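Local coordinates for protein putative alkaline phosphatase (Pseudomonas fluorescens, PDB 4F1V) that binds hydrogenphosphate in a venus-flytrap cleft and probably delivers it to the membrane components of a Pst-type ABC transporter for phosphate import, at residues D63-S67 against D266-V271; P89-T93 against F334-P338; C115-S119 against R204-M208; N246-I251 against G287-F293; H318-N324 against K342-R346. All blocks are in the same frame, centred on the assembly; numbering follows the deposited sequence. Where two conformers were deposited one is given.

In the fold
Interactions 2, 3, 4 and 5 are buried, interaction 5 lying farther from the chain centre and with A321 exposed; interaction 1 is partly buried. Interactions 2 and 4 reach the same sheet through the neighbouring strands 85-94 and 291-299: interaction 2 combines a backbone bridge with apolar packing, whereas interaction 4 is chiefly helix-on-strand packing. Interaction 1 ties loop to loop by charge and carbonyl oxygens, and its first segment reaches the phosphate. Interaction 5 joins a loop to helix 339-349, and P89 and L337 connect it to interaction 2. Interaction 3 packs apolar and aromatic side chains of helix 111-119 on the other, four-stranded sheet, one ring end meeting a peptide group.

Interaction 1. Residues D63-S67 against D266-V271; sequences DSKLS and DAWVPV. With PI (hydrogenphosphate ion), chain B.
K65 reaches across from loop 63-67 and plants its ammonium group among three oxygens of 266-271. Two are backbone carbonyls: NZ of K65 donates to O of V269 at 2.9 Å, lying in that carbonyl plane, and to O of D266 at 2.9 Å, tilted 16° from the plane. The third is a carboxylate, since K65 NZ and D266 OD2 form a salt bridge of 3.2 Å, the two side chains crossing at about a right angle. A bend at chi3 (66°) in an otherwise extended lysine chain turns CE and NZ toward these oxygens.

The apolar part of the same side chain runs past two valines. CG of K65 lies 3.6 Å from CG1 of V269, the side chains sliding by in opposite directions, and CD of K65 lies 3.5 Å from CG1 of V271. Solvent adds a further link: water 1 donates to O of L66 and to OD2 of D266, so the carboxylate oxygen that faces the lysine is also tied to the neighbouring backbone.

At the other end of 63-67, just after strand 59-62, D63 belongs to the phosphate pocket of the venus-flytrap fold. Its OD2 stands 2.5 Å from O4 of the hydrogenphosphate, a separation at which one of the two groups probably carries a proton. D63 OD1 is hydrogen-bonded to OG1 of T294, and S33, T148 and R142 are among the other residues that grip the anion. The loop thus joins a ligand-binding end to a lysine anchor, and the oxygens gathered round NZ would probably stabilise its positive charge.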
# COMPACT_ATOMS: atom_id res chain seq x y z
N ASP A 63 3.41 1.83 -0.71
CA ASP A 63 2.18 2.08 0.02
C ASP A 63 2.44 2.98 1.25
O ASP A 63 1.52 3.18 2.07
CB ASP A 63 1.31 0.82 0.34
CG ASP A 63 2.02 -0.49 -0.03
OD1 ASP A 63 1.77 -1.05 -1.10
OD2 ASP A 63 2.87 -0.89 0.81
N SER A 64 3.65 3.52 1.35
CA SER A 64 4.00 4.57 2.28
C SER A 64 4.13 5.90 1.52
O SER A 64 4.88 5.99 0.53
CB SER A 64 5.35 4.27 2.96
OG SER A 64 5.84 5.37 3.67
N LYS A 65 3.46 6.95 1.96
CA LYS A 65 3.63 8.26 1.33
C LYS A 65 5.05 8.79 1.50
O LYS A 65 5.73 8.55 2.50
CB LYS A 65 2.67 9.28 1.93
CG LYS A 65 1.21 9.08 1.44
CD LYS A 65 0.28 10.23 1.69
CE LYS A 65 0.46 11.52 1.01
NZ LYS A 65 -0.87 12.34 1.16
N LEU A 66 5.45 9.57 0.49
CA LEU A 66 6.66 10.38 0.64
C LEU A 66 6.47 11.41 1.79
O LEU A 66 5.47 12.14 1.80
CB LEU A 66 6.98 11.06 -0.68
CG LEU A 66 7.47 10.10 -1.74
CD1 LEU A 66 7.34 10.71 -3.12
CD2 LEU A 66 8.95 9.69 -1.56
N SER A 67 7.42 11.45 2.72
CA SER A 67 7.32 12.36 3.83
C SER A 67 7.72 13.77 3.40
O SER A 67 8.33 14.00 2.36
CB SER A 67 8.24 11.92 4.97
OG SER A 67 9.59 12.12 4.53
N ASP A 266 2.36 15.34 -2.66
CA ASP A 266 1.61 14.83 -1.52
C ASP A 266 0.09 14.89 -1.76
O ASP A 266 -0.65 14.08 -1.21
CB ASP A 266 1.97 15.64 -0.26
CG ASP A 266 1.32 15.11 1.00
OD1 ASP A 266 0.35 15.72 1.50
OD2 ASP A 266 1.82 14.07 1.49
N ALA A 267 -0.39 15.86 -2.57
CA ALA A 267 -1.82 16.03 -2.79
C ALA A 267 -2.42 14.90 -3.55
O ALA A 267 -3.67 14.77 -3.59
CB ALA A 267 -2.06 17.34 -3.47
N TRP A 268 -1.63 14.09 -4.24
CA TRP A 268 -2.13 13.06 -5.12
C TRP A 268 -2.52 11.76 -4.42
O TRP A 268 -3.24 10.97 -4.97
CB TRP A 268 -1.07 12.75 -6.19
CG TRP A 268 -1.13 13.79 -7.31
CD1 TRP A 268 -0.48 15.01 -7.35
CD2 TRP A 268 -1.92 13.74 -8.48
NE1 TRP A 268 -0.84 15.70 -8.47
CE2 TRP A 268 -1.72 14.98 -9.21
CE3 TRP A 268 -2.80 12.79 -9.05
CZ2 TRP A 268 -2.34 15.23 -10.44
CZ3 TRP A 268 -3.44 13.07 -10.26
CH2 TRP A 268 -3.21 14.29 -10.92
N VAL A 269 -1.94 11.51 -3.22
CA VAL A 269 -2.20 10.22 -2.53
C VAL A 269 -3.24 10.44 -1.45
O VAL A 269 -2.95 11.06 -0.41
CB VAL A 269 -0.92 9.62 -1.90
CG1 VAL A 269 -1.29 8.36 -1.12
CG2 VAL A 269 0.09 9.34 -3.00
N PRO A 270 -4.46 9.93 -1.61
CA PRO A 270 -5.45 10.08 -0.54
C PRO A 270 -5.07 9.17 0.61
O PRO A 270 -4.62 8.04 0.40
CB PRO A 270 -6.77 9.57 -1.17
CG PRO A 270 -6.48 9.57 -2.68
CD PRO A 270 -5.01 9.23 -2.78
N VAL A 271 -5.30 9.65 1.83
CA VAL A 271 -5.17 8.82 2.98
C VAL A 271 -6.46 8.85 3.78
O VAL A 271 -7.19 9.84 3.81
CB VAL A 271 -3.97 9.14 3.86
CG1 VAL A 271 -2.68 9.01 3.07
CG2 VAL A 271 -4.06 10.49 4.52
P PI B . 5.12 -3.17 1.72
O1 PI B . 5.85 -1.84 1.85
O2 PI B . 6.09 -4.30 1.34
O3 PI B . 4.37 -3.50 3.02
O4 PI B . 4.09 -3.06 0.56
O HOH W 1 3.45 12.42 0.01
O HOH W 2 4.52 14.83 2.62
O HOH W 3 3.85 13.72 3.35

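Interaction 2. Residues P89-T93 against F334-P338; sequences PSVGT and FVPLP
G92 and V335 form a single antiparallel bridge, a hydrogen-bonded pair. N of G92 donates to O of V335 at 2.9 Å, in the carbonyl plane, and N of V335 returns a bond of 2.8 Å to O of G92, tilted 34° from the plane. The backbones come within 4.7 Å between the CA atoms of G92 and V335, where a CB on the glycine would crowd that of V335.

Around this bridge, F334 lies against V91 and T93. CG2 of V91 meets CB of F334 at 3.7 Å, the two side chains crossing obliquely. T93 runs beside the ring and points the same way, with OG1 in the ring plane at its edge, 3.4 Å from CE1 of F334. F334 CG is anti to its own carbonyl carbon (chi1 -56°), which carries the ring alongside T93. Replacing F334 by an alanine would keep the CB that meets V91 CG2 but would probably leave T93 OG1 and CB without the ring beside them and open a gap there. L337 extends to the backbone of P89 and S90, its CD1 3.7 Å from O of P89.

Further out, S90 and V91 both face T294 in a classic beta bulge of strand 85-94. The strand is outermost in its five-stranded sheet, with 291-299 as its neighbour; 334-338 adds to this edge through the single bridge, with F334 and L337 packing on either side of it along the chain. I329 of helix 326-331 packs on V91 and F334, I251 of helix 248-252 meets V335, and P338 leads into helix 339-349.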
# COMPACT_ATOMS: atom_id res chain seq x y z
N PRO A 89 -1.56 7.51 -6.98
CA PRO A 89 -2.16 6.18 -6.64
C PRO A 89 -2.10 5.26 -7.83
O PRO A 89 -2.35 5.69 -8.97
CB PRO A 89 -3.61 6.55 -6.31
CG PRO A 89 -3.44 7.92 -5.74
CD PRO A 89 -2.50 8.59 -6.75
N SER A 90 -1.87 3.98 -7.52
CA SER A 90 -1.94 2.90 -8.50
C SER A 90 -3.28 2.16 -8.47
O SER A 90 -3.97 2.09 -9.46
CB SER A 90 -0.77 1.95 -8.23
OG SER A 90 -0.82 0.88 -9.16
N VAL A 91 -3.62 1.64 -7.28
CA VAL A 91 -4.84 0.88 -7.04
C VAL A 91 -5.28 1.12 -5.57
O VAL A 91 -4.50 1.50 -4.75
CB VAL A 91 -4.70 -0.64 -7.30
CG1 VAL A 91 -4.15 -0.91 -8.70
CG2 VAL A 91 -3.76 -1.30 -6.26
N GLY A 92 -6.59 0.82 -5.33
CA GLY A 92 -7.05 0.71 -3.93
C GLY A 92 -6.88 -0.68 -3.37
O GLY A 92 -6.85 -1.67 -4.15
N THR A 93 -6.82 -0.79 -2.07
CA THR A 93 -6.62 -2.07 -1.41
C THR A 93 -7.26 -2.10 -0.03
O THR A 93 -7.21 -1.09 0.70
CB THR A 93 -5.08 -2.39 -1.28
OG1 THR A 93 -4.90 -3.72 -0.84
CG2 THR A 93 -4.30 -1.41 -0.44
N PHE A 334 -7.22 -6.33 -5.73
CA PHE A 334 -7.20 -4.87 -5.62
C PHE A 334 -8.39 -4.24 -6.35
O PHE A 334 -9.12 -4.87 -7.12
CB PHE A 334 -5.84 -4.32 -6.12
CG PHE A 334 -4.65 -4.93 -5.42
CD1 PHE A 334 -4.53 -4.86 -4.03
CD2 PHE A 334 -3.64 -5.52 -6.14
CE1 PHE A 334 -3.43 -5.43 -3.37
CE2 PHE A 334 -2.56 -6.08 -5.51
CZ PHE A 334 -2.47 -6.03 -4.13
N VAL A 335 -8.50 -2.92 -6.09
CA VAL A 335 -9.62 -2.13 -6.64
C VAL A 335 -9.10 -1.17 -7.72
O VAL A 335 -8.26 -0.30 -7.43
CB VAL A 335 -10.32 -1.33 -5.52
CG1 VAL A 335 -11.47 -0.52 -6.08
CG2 VAL A 335 -10.83 -2.23 -4.41
N PRO A 336 -9.60 -1.28 -8.94
CA PRO A 336 -9.26 -0.30 -10.00
C PRO A 336 -9.68 1.11 -9.61
O PRO A 336 -10.62 1.34 -8.82
CB PRO A 336 -10.07 -0.79 -11.20
CG PRO A 336 -10.23 -2.26 -10.94
CD PRO A 336 -10.45 -2.41 -9.47
N LEU A 337 -8.96 2.08 -10.15
CA LEU A 337 -9.36 3.45 -9.97
C LEU A 337 -10.56 3.78 -10.85
O LEU A 337 -10.68 3.30 -12.00
CB LEU A 337 -8.24 4.44 -10.36
CG LEU A 337 -6.94 4.23 -9.53
CD1 LEU A 337 -5.91 5.28 -9.92
CD2 LEU A 337 -7.16 4.22 -8.03
N PRO A 338 -11.50 4.62 -10.35
CA PRO A 338 -12.61 5.13 -11.14
C PRO A 338 -12.12 5.74 -12.44
O PRO A 338 -11.06 6.34 -12.60
CB PRO A 338 -13.27 6.15 -10.21
CG PRO A 338 -12.98 5.67 -8.82
CD PRO A 338 -11.58 5.08 -8.95

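Interaction 3. Residues C115-S119 against R204-M208; sequences CGVFS and RITYM
F118 of helix 111-119 points the end of its ring at the backbone of T206, with I205 and Y207 to its flanks. From CB, the ring leaves the helix with CG anti to the carbonyl carbon (chi1 -74°), which aims the far end of the ring at the strand. CE2, on one flank, comes 3.9 Å from CD2 of Y207, in the plane of the tyrosine ring and at its edge. CZ, at the tip, meets the peptide group after T206: it is 3.8 Å from C of T206, which lies near the phenyl plane at its edge, and 3.9 Å from O of T206. The same CZ touches the aliphatic CG1 of I205 more loosely, at 4.5 Å.

The contact packs a helix on one side of the four-stranded sheet of the PBP fold, in which 204-205 lies between strands 99-100 and 138-142. F152 of helix 147-159 stacks on Y207 and meets F118 edge-to-face, so three aromatic rings gather here, and V139 of strand 138-142 also touches F118.

V117, the residue before F118, adds a second contact. Its CG1, anti to the backbone N (chi1 168°), packs on CG2 of I205 at 3.9 Å. The OH of Y207 is hydrogen-bonded to OG1 of T149 and to N of R142, a residue of the phosphate pocket, consistent with a second-shell place, while C115 fastens the helix to C160 through a disulfide.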
# COMPACT_ATOMS: atom_id res chain seq x y z
N CYS A 115 -8.12 -3.77 17.92
CA CYS A 115 -7.24 -2.88 18.69
C CYS A 115 -6.56 -3.62 19.86
O CYS A 115 -5.36 -3.44 20.06
CB CYS A 115 -8.08 -1.73 19.23
SG CYS A 115 -8.71 -0.61 17.93
N GLY A 116 -7.34 -4.38 20.59
CA GLY A 116 -6.79 -5.11 21.74
C GLY A 116 -5.83 -6.18 21.38
O GLY A 116 -4.86 -6.42 22.10
N VAL A 117 -6.04 -6.89 20.26
CA VAL A 117 -5.08 -7.88 19.81
C VAL A 117 -3.74 -7.21 19.48
O VAL A 117 -2.65 -7.66 19.89
CB VAL A 117 -5.63 -8.67 18.62
CG1 VAL A 117 -4.55 -9.50 17.97
CG2 VAL A 117 -6.81 -9.56 19.07
N PHE A 118 -3.80 -6.09 18.71
CA PHE A 118 -2.55 -5.46 18.27
C PHE A 118 -1.86 -4.61 19.33
O PHE A 118 -0.70 -4.28 19.13
CB PHE A 118 -2.74 -4.80 16.89
CG PHE A 118 -2.82 -5.84 15.80
CD1 PHE A 118 -4.03 -6.42 15.42
CD2 PHE A 118 -1.65 -6.33 15.23
CE1 PHE A 118 -4.11 -7.45 14.48
CE2 PHE A 118 -1.72 -7.35 14.25
CZ PHE A 118 -2.94 -7.90 13.87
N SER A 119 -2.57 -4.28 20.41
CA SER A 119 -1.97 -3.59 21.54
C SER A 119 -1.41 -4.60 22.60
O SER A 119 -0.73 -4.17 23.51
CB SER A 119 -2.94 -2.68 22.25
OG SER A 119 -3.85 -3.46 23.00
N ARG A 204 -1.19 -17.73 15.53
CA ARG A 204 -0.61 -16.47 15.04
C ARG A 204 -1.59 -15.67 14.26
O ARG A 204 -2.50 -16.21 13.60
CB ARG A 204 0.70 -16.78 14.25
CG ARG A 204 1.80 -17.30 15.15
CD ARG A 204 3.08 -17.58 14.42
NE ARG A 204 4.08 -18.05 15.41
CZ ARG A 204 5.38 -18.06 15.18
NH1 ARG A 204 5.92 -17.79 14.02
NH2 ARG A 204 6.16 -18.38 16.18
N ILE A 205 -1.42 -14.35 14.26
CA ILE A 205 -2.31 -13.42 13.56
C ILE A 205 -1.45 -12.25 13.03
O ILE A 205 -0.44 -11.90 13.64
CB ILE A 205 -3.44 -12.89 14.52
CG1 ILE A 205 -4.51 -12.11 13.75
CG2 ILE A 205 -2.88 -12.13 15.70
CD1 ILE A 205 -5.81 -12.04 14.55
N THR A 206 -1.87 -11.64 11.93
CA THR A 206 -1.12 -10.49 11.37
C THR A 206 -2.08 -9.62 10.54
O THR A 206 -3.28 -9.88 10.47
CB THR A 206 0.08 -11.00 10.53
OG1 THR A 206 0.98 -9.92 10.26
CG2 THR A 206 -0.34 -11.61 9.23
N TYR A 207 -1.46 -8.59 9.93
CA TYR A 207 -2.10 -7.70 8.97
C TYR A 207 -1.37 -7.87 7.64
O TYR A 207 -0.16 -8.14 7.61
CB TYR A 207 -2.04 -6.22 9.47
CG TYR A 207 -0.64 -5.74 9.74
CD1 TYR A 207 0.09 -5.08 8.76
CD2 TYR A 207 -0.02 -6.02 10.95
CE1 TYR A 207 1.41 -4.68 8.98
CE2 TYR A 207 1.30 -5.61 11.17
CZ TYR A 207 2.01 -4.94 10.22
OH TYR A 207 3.32 -4.59 10.44
N MET A 208 -2.10 -7.75 6.51
CA MET A 208 -1.51 -8.27 5.26
C MET A 208 -2.21 -7.75 4.01
O MET A 208 -3.44 -7.57 3.96
CB MET A 208 -1.66 -9.81 5.29
CG MET A 208 -1.00 -10.59 4.17
SD MET A 208 0.76 -10.25 3.91
CE MET A 208 1.38 -10.64 5.52

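Interaction 4. Residues N246-I251 against G287-F293; sequences NVSAAI and GYPILGF
I251 places CG1 anti to its carbonyl carbon (chi1 -69°), and a second turn at chi2 (-62°) brings CD1 to L291, whose chi1 of 81° sets CG between backbone N and carbonyl carbon and points the leucine at the helix. The two slide past each other in opposite directions, CD1 of I251 lying 3.8 Å from CD1 of L291. CD1 of I251 also sits over one face of the F293 ring, and its CG2 meets CE2 of F293 at 3.9 Å. A serine in place of I251 lacks the CD1 that lies over the F293 ring and beside L291 CD1, and would probably open a gap between helix and strand.

A250 CB touches L291 CD1 at 3.7 Å. V247 packs its CG1 against CB of L291 and lies beside Y288, pointing the same way, at the edge of the tyrosine ring. N of Y288 donates to O of N246 at 2.9 Å, from above the carbonyl plane. CA of G287 makes a CA-H...O contact of 3.5 Å to the same O of N246, where a CB would clash.

One backbone bond thus fixes the polar end where helix 248-252 begins, and mainly dispersion and burial hold its aliphatic face against strand 291-299.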
# COMPACT_ATOMS: atom_id res chain seq x y z
N ASN A 246 -15.79 -5.57 -0.98
CA ASN A 246 -16.23 -4.98 0.28
C ASN A 246 -15.53 -3.65 0.58
O ASN A 246 -15.94 -2.99 1.56
CB ASN A 246 -16.08 -5.97 1.45
CG ASN A 246 -16.97 -7.18 1.26
OD1 ASN A 246 -18.07 -7.04 0.69
ND2 ASN A 246 -16.54 -8.31 1.78
N VAL A 247 -14.56 -3.24 -0.22
CA VAL A 247 -13.95 -1.91 -0.09
C VAL A 247 -14.12 -1.07 -1.37
O VAL A 247 -13.78 0.12 -1.38
CB VAL A 247 -12.44 -1.92 0.30
CG1 VAL A 247 -12.28 -2.48 1.72
CG2 VAL A 247 -11.61 -2.70 -0.72
N SER A 248 -14.68 -1.65 -2.46
CA SER A 248 -14.66 -0.92 -3.69
C SER A 248 -15.56 0.31 -3.69
O SER A 248 -15.18 1.33 -4.30
CB SER A 248 -15.00 -1.87 -4.82
OG SER A 248 -16.23 -2.52 -4.63
N ALA A 249 -16.72 0.30 -3.01
CA ALA A 249 -17.54 1.47 -2.94
C ALA A 249 -16.80 2.62 -2.28
O ALA A 249 -16.82 3.78 -2.73
CB ALA A 249 -18.87 1.20 -2.25
N ALA A 250 -16.16 2.33 -1.14
CA ALA A 250 -15.45 3.37 -0.42
C ALA A 250 -14.27 3.91 -1.24
O ALA A 250 -14.02 5.13 -1.22
CB ALA A 250 -15.00 2.81 0.90
N ILE A 251 -13.51 3.07 -1.93
CA ILE A 251 -12.44 3.56 -2.79
C ILE A 251 -13.03 4.50 -3.89
O ILE A 251 -12.46 5.55 -4.17
CB ILE A 251 -11.68 2.39 -3.43
CG1 ILE A 251 -10.87 1.61 -2.38
CG2 ILE A 251 -10.77 2.88 -4.57
CD1 ILE A 251 -9.78 2.36 -1.66
N GLY A 287 -19.50 -1.84 4.56
CA GLY A 287 -18.48 -2.68 4.00
C GLY A 287 -17.33 -2.95 4.98
O GLY A 287 -17.49 -2.89 6.19
N TYR A 288 -16.18 -3.32 4.40
CA TYR A 288 -15.01 -3.65 5.20
C TYR A 288 -14.24 -2.36 5.55
O TYR A 288 -14.04 -1.52 4.67
CB TYR A 288 -14.11 -4.59 4.40
CG TYR A 288 -12.92 -5.07 5.18
CD1 TYR A 288 -13.05 -6.14 6.08
CD2 TYR A 288 -11.65 -4.48 5.04
CE1 TYR A 288 -11.96 -6.61 6.81
CE2 TYR A 288 -10.55 -4.95 5.75
CZ TYR A 288 -10.69 -6.02 6.65
OH TYR A 288 -9.65 -6.56 7.33
N PRO A 289 -13.80 -2.19 6.79
CA PRO A 289 -13.37 -0.84 7.21
C PRO A 289 -11.92 -0.49 6.93
O PRO A 289 -11.57 0.69 6.98
CB PRO A 289 -13.67 -0.83 8.71
CG PRO A 289 -13.55 -2.26 9.13
CD PRO A 289 -14.13 -3.04 7.99
N ILE A 290 -11.00 -1.49 6.76
CA ILE A 290 -9.58 -1.19 6.68
C ILE A 290 -9.11 -1.16 5.26
O ILE A 290 -9.12 -2.21 4.55
CB ILE A 290 -8.69 -2.18 7.48
CG1 ILE A 290 -9.35 -2.64 8.81
CG2 ILE A 290 -7.34 -1.53 7.75
CD1 ILE A 290 -8.52 -3.65 9.57
N LEU A 291 -8.71 0.00 4.74
CA LEU A 291 -8.41 0.18 3.32
C LEU A 291 -7.44 1.37 3.14
O LEU A 291 -7.22 2.18 4.05
CB LEU A 291 -9.67 0.34 2.46
CG LEU A 291 -10.31 1.74 2.44
CD1 LEU A 291 -11.58 1.70 1.59
CD2 LEU A 291 -10.65 2.30 3.82
N GLY A 292 -6.93 1.50 1.90
CA GLY A 292 -6.14 2.67 1.49
C GLY A 292 -5.64 2.48 0.09
O GLY A 292 -6.21 1.67 -0.67
N PHE A 293 -4.61 3.25 -0.30
CA PHE A 293 -4.03 3.19 -1.64
C PHE A 293 -2.60 2.73 -1.59
O PHE A 293 -1.85 3.00 -0.65
CB PHE A 293 -4.10 4.58 -2.37
CG PHE A 293 -5.52 4.98 -2.67
CD1 PHE A 293 -6.29 5.67 -1.74
CD2 PHE A 293 -6.10 4.59 -3.86
CE1 PHE A 293 -7.61 5.99 -2.02
CE2 PHE A 293 -7.42 4.91 -4.14
CZ PHE A 293 -8.18 5.64 -3.24

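Interaction 5. Residues H318-N324 against K342-R346; sequences HYGASNN and KATVR
Y319, the first residue to leave helical geometry after helix 305-318, brings its CA to 4.9 Å from that of K342 on helix 339-349. CG1 of V345 stands over the centre of the Y319 ring, 3.6 Å from the ring centroid and 11° off the normal, a CH-pi contact. V345 CG1 is anti to the backbone N, which directs this methyl at the ring face.

R346 reaches the backbone of the same tyrosine. Its NH2 donates to O of Y319 at 2.8 Å, the acceptor lying in the guanidinium plane and NH2 lying nearly along the C=O axis of Y319 (C=O...N angle 164°). A bend at chi3 (-53°) curls the arginine back, and CD of R346 also touches that oxygen. K342 lays its aliphatic chain along the loop: CB approaches O of Y319 at 3.5 Å and CD meets O of G320 at 3.3 Å. G320 O also accepts a bond from ND2 of N324, at 2.9 Å, which closes the loop on itself. The ammonium end of K342 turns elsewhere, to a salt bridge with D326 and a hydrogen bond to O of L337.

The OH of Y319 is hydrogen-bonded to O of P89, and NE2 of H318 to OG of S90, both on strand 85-94. This is a helix C-terminal end and its following loop packed on a neighbouring helix, joined to the sheet edge of the periplasmic binding protein fold.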
# COMPACT_ATOMS: atom_id res chain seq x y z
N HIS A 318 -1.73 1.90 -17.78
CA HIS A 318 -2.19 1.77 -16.40
C HIS A 318 -3.31 2.70 -16.06
O HIS A 318 -4.15 2.42 -15.17
CB HIS A 318 -0.98 1.96 -15.45
CG HIS A 318 -1.18 1.29 -14.11
ND1 HIS A 318 -1.38 -0.05 -13.99
CD2 HIS A 318 -1.19 1.85 -12.86
CE1 HIS A 318 -1.47 -0.33 -12.71
NE2 HIS A 318 -1.35 0.80 -11.97
N TYR A 319 -3.36 3.87 -16.73
CA TYR A 319 -4.41 4.85 -16.55
C TYR A 319 -5.27 5.02 -17.76
O TYR A 319 -5.97 6.03 -17.92
CB TYR A 319 -3.81 6.20 -16.06
CG TYR A 319 -3.05 6.02 -14.77
CD1 TYR A 319 -1.66 5.89 -14.77
CD2 TYR A 319 -3.69 5.90 -13.54
CE1 TYR A 319 -0.94 5.67 -13.58
CE2 TYR A 319 -3.02 5.70 -12.37
CZ TYR A 319 -1.63 5.56 -12.38
OH TYR A 319 -0.95 5.31 -11.25
N GLY A 320 -5.28 4.03 -18.65
CA GLY A 320 -6.12 4.14 -19.86
C GLY A 320 -7.58 3.85 -19.63
O GLY A 320 -7.94 3.05 -18.77
N ALA A 321 -8.40 4.53 -20.46
CA ALA A 321 -9.80 4.17 -20.50
C ALA A 321 -10.03 2.80 -21.05
O ALA A 321 -10.93 2.08 -20.61
CB ALA A 321 -10.61 5.24 -21.27
N SER A 322 -9.27 2.39 -22.04
CA SER A 322 -9.36 1.11 -22.71
C SER A 322 -7.96 0.48 -22.71
O SER A 322 -6.97 1.15 -22.45
CB SER A 322 -9.71 1.27 -24.21
OG SER A 322 -11.03 1.63 -24.50
N ASN A 323 -7.90 -0.83 -22.98
CA ASN A 323 -6.64 -1.57 -23.04
C ASN A 323 -5.78 -1.31 -21.82
O ASN A 323 -4.63 -0.87 -21.96
CB ASN A 323 -5.93 -1.24 -24.33
CG ASN A 323 -6.75 -1.81 -25.51
OD1 ASN A 323 -7.01 -3.07 -25.63
ND2 ASN A 323 -7.26 -0.94 -26.36
N ASN A 324 -6.36 -1.49 -20.66
CA ASN A 324 -5.73 -1.10 -19.43
C ASN A 324 -5.41 -2.35 -18.55
O ASN A 324 -5.50 -3.49 -19.00
CB ASN A 324 -6.57 -0.01 -18.71
CG ASN A 324 -7.92 -0.54 -18.25
OD1 ASN A 324 -8.06 -1.66 -17.76
ND2 ASN A 324 -8.96 0.34 -18.35
N LYS A 342 -8.70 8.08 -13.37
CA LYS A 342 -7.75 7.83 -14.47
C LYS A 342 -7.60 9.09 -15.32
O LYS A 342 -6.50 9.48 -15.74
CB LYS A 342 -8.14 6.66 -15.30
CG LYS A 342 -8.15 5.29 -14.68
CD LYS A 342 -8.32 4.20 -15.71
CE LYS A 342 -8.32 2.78 -15.25
NZ LYS A 342 -9.55 2.41 -14.46
N ALA A 343 -8.74 9.75 -15.64
CA ALA A 343 -8.68 10.93 -16.49
C ALA A 343 -7.89 12.06 -15.87
O ALA A 343 -7.17 12.78 -16.58
CB ALA A 343 -10.10 11.38 -16.83
N THR A 344 -8.00 12.20 -14.56
CA THR A 344 -7.23 13.24 -13.83
C THR A 344 -5.77 12.93 -13.89
O THR A 344 -4.91 13.84 -14.12
CB THR A 344 -7.78 13.35 -12.41
OG1 THR A 344 -9.15 13.72 -12.41
CG2 THR A 344 -7.04 14.38 -11.60
N VAL A 345 -5.35 11.70 -13.64
CA VAL A 345 -3.94 11.32 -13.77
C VAL A 345 -3.44 11.63 -15.19
O VAL A 345 -2.33 12.19 -15.35
CB VAL A 345 -3.76 9.82 -13.39
CG1 VAL A 345 -2.33 9.39 -13.67
CG2 VAL A 345 -4.10 9.61 -11.90
N ARG A 346 -4.18 11.21 -16.22
CA ARG A 346 -3.69 11.47 -17.56
C ARG A 346 -3.55 12.95 -17.88
O ARG A 346 -2.62 13.40 -18.54
CB ARG A 346 -4.63 10.82 -18.63
CG ARG A 346 -4.73 9.31 -18.57
CD ARG A 346 -5.31 8.69 -19.81
NE ARG A 346 -6.56 9.28 -20.16
CZ ARG A 346 -7.75 8.89 -19.69
NH1 ARG A 346 -8.90 9.56 -20.04
NH2 ARG A 346 -7.87 7.87 -18.84